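Local coordinates for DUF3828 domain-containing protein (Bacteroides thetaiotaomicron, PDB 3KZT) that is of unknown function; the natural protein of this gut bacterium is probably a lipoprotein, at residues E26-I31 with N103-N108. Numbering follows the deposited sequence.
With EDO (1,2-ethanediol), chain C; SO4 (sulfate ion), chain E.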
ATOM      1  N   GLU A  26       8.063  -7.858  15.150  1.00 15.76           N
ATOM      2  CA  GLU A  26       9.056  -7.339  14.195  1.00 15.51           C
ATOM      3  C   GLU A  26       8.981  -8.097  12.864  1.00 15.42           C
ATOM      4  O   GLU A  26       9.004  -7.476  11.815  1.00 15.36           O
ATOM      5  CB  GLU A  26      10.495  -7.428  14.757  1.00 15.51           C
ATOM      6  CG  GLU A  26      10.765  -6.489  15.933  1.00 15.08           C
ATOM      7  CD  GLU A  26      12.141  -6.661  16.573  1.00 14.59           C
ATOM      8  OE1 GLU A  26      13.010  -7.402  16.039  1.00 13.53           O
ATOM      9  OE2 GLU A  26      12.354  -6.043  17.622  1.00 15.05           O
ATOM     10  N   ALA A  27       8.887  -9.436  12.937  1.00 15.06           N
ATOM     11  CA  ALA A  27       8.764 -10.304  11.747  1.00 15.04           C
ATOM     12  C   ALA A  27       7.465 -10.011  11.003  1.00 14.71           C
ATOM     13  O   ALA A  27       7.473  -9.855   9.794  1.00 14.66           O
ATOM     14  CB  ALA A  27       8.825 -11.794  12.145  1.00 14.86           C
ATOM     15  N   ILE A  28       6.360  -9.931  11.754  1.00 14.50           N
ATOM     16  CA  ILE A  28       5.047  -9.548  11.204  1.00 14.11           C
ATOM     17  C   ILE A  28       5.124  -8.182  10.449  1.00 13.84           C
ATOM     18  O   ILE A  28       4.681  -8.097   9.313  1.00 14.29           O
ATOM     19  CB  ILE A  28       3.928  -9.583  12.326  1.00 14.02           C
ATOM     20  CG1 ILE A  28       3.575 -11.047  12.639  1.00 13.94           C
ATOM     21  CG2 ILE A  28       2.667  -8.839  11.888  1.00 13.07           C
ATOM     22  CD1 ILE A  28       2.728 -11.240  13.855  1.00 14.26           C
ATOM     23  N   GLY A  29       5.757  -7.174  11.074  1.00 13.63           N
ATOM     24  CA  GLY A  29       5.979  -5.840  10.470  1.00 12.93           C
ATOM     25  C   GLY A  29       6.688  -5.881   9.113  1.00 12.55           C
ATOM     26  O   GLY A  29       6.287  -5.193   8.186  1.00 13.01           O
HETATM   27  N   MSE A  30       7.730  -6.687   9.011  1.00 11.79           N
HETATM   28  CA  MSE A  30       8.451  -6.885   7.723  1.00 11.66           C
HETATM   29  C   MSE A  30       7.558  -7.546   6.657  1.00 11.79           C
HETATM   30  O   MSE A  30       7.548  -7.109   5.511  1.00 11.97           O
HETATM   31  CB  MSE A  30       9.706  -7.738   7.929  1.00 10.94           C
HETATM   32  CG  MSE A  30      10.477  -8.067   6.613  1.00  9.55           C
HETATM   33 SE   MSE A  30       9.810  -9.609   5.612  0.75  3.16          SE
HETATM   34  CE  MSE A  30      10.170 -10.969   6.983  1.00  7.06           C
ATOM     35  N   ILE A  31       6.850  -8.612   7.053  1.00 12.10           N
ATOM     36  CA  ILE A  31       5.926  -9.348   6.164  1.00 12.30           C
ATOM     37  C   ILE A  31       4.823  -8.404   5.639  1.00 12.52           C
ATOM     38  O   ILE A  31       4.557  -8.380   4.448  1.00 12.24           O
ATOM     39  CB  ILE A  31       5.304 -10.602   6.866  1.00 12.34           C
ATOM     40  CG1 ILE A  31       6.402 -11.654   7.184  1.00 12.45           C
ATOM     41  CG2 ILE A  31       4.252 -11.290   5.938  1.00 12.79           C
ATOM     42  CD1 ILE A  31       5.961 -12.752   8.186  1.00 12.68           C
ATOM     43  N   ASN A 103       9.472 -20.191  13.176  1.00 18.09           N
ATOM     44  CA  ASN A 103       9.625 -19.058  12.272  1.00 18.19           C
ATOM     45  C   ASN A 103       8.537 -18.971  11.153  1.00 17.95           C
ATOM     46  O   ASN A 103       8.683 -18.165  10.236  1.00 17.60           O
ATOM     47  CB  ASN A 103      11.038 -19.090  11.660  1.00 18.32           C
ATOM     48  CG  ASN A 103      12.146 -18.973  12.712  1.00 18.51           C
ATOM     49  OD1 ASN A 103      12.018 -18.246  13.685  1.00 18.94           O
ATOM     50  ND2 ASN A 103      13.247 -19.670  12.488  1.00 19.21           N
ATOM     51  N   TRP A 104       7.458 -19.779  11.249  1.00 17.82           N
ATOM     52  CA  TRP A 104       6.357 -19.749  10.269  1.00 17.73           C
ATOM     53  C   TRP A 104       5.296 -18.738  10.700  1.00 17.56           C
ATOM     54  O   TRP A 104       4.975 -18.625  11.887  1.00 17.05           O
ATOM     55  CB  TRP A 104       5.729 -21.143  10.050  1.00 17.83           C
ATOM     56  CG  TRP A 104       6.585 -22.000   9.205  1.00 18.12           C
ATOM     57  CD1 TRP A 104       7.533 -22.877   9.628  1.00 18.56           C
ATOM     58  CD2 TRP A 104       6.614 -22.026   7.774  1.00 18.62           C
ATOM     59  NE1 TRP A 104       8.146 -23.473   8.548  1.00 19.35           N
ATOM     60  CE2 TRP A 104       7.599 -22.970   7.395  1.00 18.83           C
ATOM     61  CE3 TRP A 104       5.895 -21.353   6.769  1.00 18.53           C
ATOM     62  CZ2 TRP A 104       7.892 -23.259   6.050  1.00 18.27           C
ATOM     63  CZ3 TRP A 104       6.188 -21.638   5.426  1.00 18.38           C
ATOM     64  CH2 TRP A 104       7.180 -22.585   5.084  1.00 18.33           C
ATOM     65  N   TYR A 105       4.794 -17.991   9.714  1.00 17.47           N
ATOM     66  CA  TYR A 105       3.757 -16.973   9.885  1.00 17.43           C
ATOM     67  C   TYR A 105       2.731 -17.251   8.795  1.00 17.69           C
ATOM     68  O   TYR A 105       3.046 -17.937   7.825  1.00 17.96           O
ATOM     69  CB  TYR A 105       4.374 -15.553   9.749  1.00 17.49           C
ATOM     70  CG  TYR A 105       5.371 -15.260  10.849  1.00 16.64           C
ATOM     71  CD1 TYR A 105       6.678 -15.739  10.772  1.00 16.59           C
ATOM     72  CD2 TYR A 105       5.007 -14.525  11.978  1.00 15.89           C
ATOM     73  CE1 TYR A 105       7.597 -15.504  11.792  1.00 16.57           C
ATOM     74  CE2 TYR A 105       5.920 -14.277  13.007  1.00 15.96           C
ATOM     75  CZ  TYR A 105       7.206 -14.766  12.906  1.00 16.01           C
ATOM     76  OH  TYR A 105       8.100 -14.545  13.904  1.00 15.64           O
ATOM     77  N   GLU A 106       1.518 -16.743   8.968  1.00 17.61           N
ATOM     78  CA  GLU A 106       0.426 -16.937   8.007  1.00 17.71           C
ATOM     79  C   GLU A 106      -0.013 -15.564   7.509  1.00 17.64           C
ATOM     80  O   GLU A 106      -0.334 -14.708   8.321  1.00 17.48           O
ATOM     81  CB  GLU A 106      -0.746 -17.656   8.697  1.00 17.72           C
ATOM     82  CG  GLU A 106      -1.983 -17.881   7.815  1.00 18.19           C
ATOM     83  CD  GLU A 106      -3.059 -18.652   8.533  1.00 19.40           C
ATOM     84  OE1 GLU A 106      -2.999 -19.903   8.521  1.00 20.61           O
ATOM     85  OE2 GLU A 106      -3.986 -18.014   9.077  1.00 19.83           O
ATOM     86  N   VAL A 107      -0.017 -15.372   6.180  1.00 17.55           N
ATOM     87  CA  VAL A 107      -0.476 -14.129   5.540  1.00 17.66           C
ATOM     88  C   VAL A 107      -1.909 -14.366   5.056  1.00 17.87           C
ATOM     89  O   VAL A 107      -2.122 -15.163   4.133  1.00 18.02           O
ATOM     90  CB  VAL A 107       0.415 -13.739   4.344  1.00 17.61           C
ATOM     91  CG1 VAL A 107      -0.189 -12.537   3.587  1.00 17.66           C
ATOM     92  CG2 VAL A 107       1.831 -13.414   4.828  1.00 17.38           C
ATOM     93  N   ASN A 108      -2.872 -13.679   5.684  1.00 17.99           N
ATOM     94  CA  ASN A 108      -4.304 -13.795   5.361  1.00 18.03           C
ATOM     95  C   ASN A 108      -4.823 -12.547   4.672  1.00 18.07           C
ATOM     96  O   ASN A 108      -4.496 -11.435   5.094  1.00 18.19           O
ATOM     97  CB  ASN A 108      -5.111 -14.015   6.635  1.00 18.03           C
ATOM     98  CG  ASN A 108      -4.757 -15.308   7.323  1.00 18.66           C
ATOM     99  OD1 ASN A 108      -5.004 -16.379   6.794  1.00 17.59           O
ATOM    100  ND2 ASN A 108      -4.152 -15.210   8.522  1.00 21.34           N
TER
HETATM  101  C1  EDO C 201      12.718 -14.652  13.347  1.00 46.50           C
HETATM  102  O1  EDO C 201      13.586 -15.734  13.700  1.00 47.01           O
HETATM  103  C2  EDO C 201      11.461 -15.184  12.672  1.00 46.26           C
HETATM  104  O2  EDO C 201      10.599 -15.821  13.627  1.00 45.17           O
HETATM  105  S   SO4 E 203      10.737 -25.840   9.515  0.70 67.85           S
HETATM  106  O1  SO4 E 203      12.172 -25.886   9.777  0.70 67.64           O
HETATM  107  O2  SO4 E 203      10.088 -24.931  10.466  0.70 67.65           O
HETATM  108  O3  SO4 E 203      10.179 -27.183   9.675  0.70 68.00           O
HETATM  109  O4  SO4 E 203      10.513 -25.381   8.145  0.70 67.46           O
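The long N-terminal helix 13-41 packs on one face of the four-stranded antiparallel sheet, and residues 26-31 meet the inner strand 104-111 largely through Tyr105, which is touched by Ala27, Ile28 and Ile31. CB of Ala27 lies 3.5 Å from CZ of Tyr105, at the hydroxyl end of the ring. Ile28 crosses the phenol at about a right angle and brings its CG1 to 3.8 Å from Tyr105 CD2, while CD1 of Ile31 settles at the ring's root, 3.6 Å from Tyr105 CB. The helix segment and the strand diverge by 41°, their axes 10.1 Å apart at the closest, in this alpha-on-beta layer where apolar side chains fill the interface. One turn beyond Ala27, Ile31 also reaches Val107: its CG2, anti to the backbone N (chi1 -65° for CG1), presses on Val107 CG2 at 3.4 Å, a tight methyl contact. Ile28 and Ile31 extend to Val97 of the neighbouring strand 96-101, outermost in this chain's sheet, whose His99 ring meets that of Tyr105. The phenol ends at a polar margin, where Tyr105 OH donates a 2.8 Å hydrogen bond to O2 of a 1,2-ethanediol, an atom at the ring's edge and near its plane; Asn103 OD1 accepts from both diol hydroxyls. Without the ring, as with an alanine at Tyr105, Ala27 CB and Ile28 CG1 would probably face a gap, and Ile31 CD1 would be left with CB alone. On the opposite face of the strand, Trp104 NE1 gives a fairly straight bond (163°) to O4 of a sulfate that Arg126 also holds; sulfate and diol are probably from the crystallisation liquor.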